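Local structure of NlpC/P60 domain-containing protein (Mycobacterium avium subsp. paratuberculosis, 3GT2) at residues V18-G23 against Y62-A67. The protein is of unknown function but carries an NlpC/P60 domain of the peptidase C40 family that lacks the cysteine needed for thiol-peptidase catalysis. Residues are numbered along the deposited sequence; the frame is centred on the assembly and turned at random.
Sequences VVIARG and YAYAGA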
loop_
_atom_site.group_PDB
_atom_site.type_symbol
_atom_site.label_atom_id
_atom_site.label_comp_id
_atom_site.label_asym_id
_atom_site.label_seq_id
_atom_site.Cartn_x
_atom_site.Cartn_y
_atom_site.Cartn_z
ATOM N N VAL A 18 10.599 -0.932 -8.382
ATOM C CA VAL A 18 10.863 0.362 -7.751
ATOM C C VAL A 18 9.944 0.598 -6.555
ATOM O O VAL A 18 10.377 1.071 -5.499
ATOM C CB VAL A 18 10.678 1.513 -8.762
ATOM C CG1 VAL A 18 10.494 2.833 -8.031
ATOM C CG2 VAL A 18 11.867 1.582 -9.720
ATOM N N VAL A 19 8.670 0.276 -6.730
ATOM C CA VAL A 19 7.670 0.517 -5.702
ATOM C C VAL A 19 7.902 -0.386 -4.489
ATOM O O VAL A 19 7.821 0.057 -3.350
ATOM C CB VAL A 19 6.250 0.331 -6.261
ATOM C CG1 VAL A 19 5.242 0.419 -5.139
ATOM C CG2 VAL A 19 5.984 1.388 -7.324
ATOM N N ILE A 20 8.227 -1.643 -4.749
ATOM C CA ILE A 20 8.535 -2.574 -3.671
ATOM C C ILE A 20 9.785 -2.137 -2.912
ATOM O O ILE A 20 9.783 -2.124 -1.691
ATOM C CB ILE A 20 8.695 -4.010 -4.190
ATOM C CG1 ILE A 20 7.342 -4.550 -4.671
ATOM C CG2 ILE A 20 9.297 -4.892 -3.106
ATOM C CD1 ILE A 20 7.433 -5.891 -5.394
ATOM N N ALA A 21 10.841 -1.773 -3.636
ATOM C CA ALA A 21 12.051 -1.250 -3.009
ATOM C C ALA A 21 11.753 -0.046 -2.105
ATOM O O ALA A 21 12.243 0.025 -0.978
ATOM C CB ALA A 21 13.104 -0.894 -4.068
ATOM N N ARG A 22 10.950 0.899 -2.592
ATOM C CA ARG A 22 10.637 2.086 -1.803
ATOM C C ARG A 22 9.839 1.761 -0.543
ATOM O O ARG A 22 10.103 2.301 0.534
ATOM C CB ARG A 22 9.880 3.102 -2.653
ATOM C CG ARG A 22 10.756 3.813 -3.654
ATOM C CD ARG A 22 9.911 4.643 -4.595
ATOM N NE ARG A 22 9.147 5.662 -3.886
ATOM C CZ ARG A 22 9.615 6.876 -3.593
ATOM N NH1 ARG A 22 10.855 7.215 -3.936
ATOM N NH2 ARG A 22 8.846 7.751 -2.957
ATOM N N GLY A 23 8.851 0.883 -0.684
ATOM C CA GLY A 23 8.055 0.481 0.449
ATOM C C GLY A 23 8.912 -0.211 1.493
ATOM O O GLY A 23 8.822 0.089 2.681
ATOM N N TYR A 62 3.515 6.960 -0.675
ATOM C CA TYR A 62 4.972 7.098 -0.741
ATOM C C TYR A 62 5.597 6.085 -1.711
ATOM O O TYR A 62 6.428 6.442 -2.555
ATOM C CB TYR A 62 5.600 6.931 0.643
ATOM C CG TYR A 62 7.111 6.983 0.589
ATOM C CD1 TYR A 62 7.767 8.189 0.417
ATOM C CD2 TYR A 62 7.872 5.818 0.662
ATOM C CE1 TYR A 62 9.160 8.251 0.360
ATOM C CE2 TYR A 62 9.252 5.861 0.595
ATOM C CZ TYR A 62 9.892 7.087 0.442
ATOM O OH TYR A 62 11.269 7.142 0.370
ATOM N N ALA A 63 5.231 4.815 -1.561
ATOM C CA ALA A 63 5.861 3.754 -2.340
ATOM C C ALA A 63 5.568 3.920 -3.835
ATOM O O ALA A 63 6.479 3.902 -4.666
ATOM C CB ALA A 63 5.403 2.395 -1.850
ATOM N N TYR A 64 4.295 4.102 -4.168
ATOM C CA TYR A 64 3.896 4.196 -5.573
ATOM C C TYR A 64 4.379 5.470 -6.279
ATOM O O TYR A 64 4.536 5.485 -7.492
ATOM C CB TYR A 64 2.381 3.939 -5.734
ATOM C CG TYR A 64 2.050 2.476 -5.485
ATOM C CD1 TYR A 64 1.975 1.974 -4.197
ATOM C CD2 TYR A 64 1.879 1.592 -6.539
ATOM C CE1 TYR A 64 1.702 0.628 -3.958
ATOM C CE2 TYR A 64 1.606 0.252 -6.313
ATOM C CZ TYR A 64 1.528 -0.226 -5.030
ATOM O OH TYR A 64 1.266 -1.567 -4.811
ATOM N N ALA A 65 4.671 6.520 -5.515
ATOM C CA ALA A 65 5.186 7.748 -6.113
ATOM C C ALA A 65 6.469 7.495 -6.898
ATOM O O ALA A 65 6.767 8.219 -7.839
ATOM C CB ALA A 65 5.417 8.790 -5.052
ATOM N N GLY A 66 7.219 6.462 -6.515
ATOM C CA GLY A 66 8.447 6.103 -7.208
ATOM C C GLY A 66 8.256 5.671 -8.655
ATOM O O GLY A 66 9.174 5.774 -9.467
ATOM N N ALA A 67 7.062 5.187 -8.978
ATOM C CA ALA A 67 6.748 4.766 -10.340
ATOM C C ALA A 67 6.058 5.872 -11.137
ATOM O O ALA A 67 5.564 5.631 -12.237
ATOM C CB ALA A 67 5.886 3.512 -10.320
#
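V19 sets one methyl squarely over the ring of Y64: CG1 sits 3.5 Å from the ring centroid, a CH-pi contact. CG1 lies anti to the backbone N (chi1 173°) and also meets A63 CB. Helix 7-24 here approaches helix 56-65 of the NlpC/P60 domain closely, with G23 CA 4.8 Å from A63 CA. V19, G23, A63 and Y64 are buried; M108 of strand 105-111 touches V19 and Y64, and the Y64 hydroxyl is hydrogen-bonded to G93 O. The R22 side is polar and partly exposed, yet closely fitted. R22, bent at chi3, brings NE and NH2 side-on to a single acceptor, Y62 O, at 3.1 and 2.8 Å; the oxygen lies in the guanidinium plane, and NE adds a weak bond to A63 O. R22 CZ stands 4.2 Å from the centroid of the Y62 ring, a cation-pi contact over its face, with the two planes 32° apart. G66 CA packs on R22 CD at 3.3 Å. The looser margin is V18 CG1 beside G66 O and V19 CG2 against A67 CB. R22 thus ties helix 7-24 to carbonyls near the C-terminal end of helix 56-65, where its charge would probably complement the helix dipole.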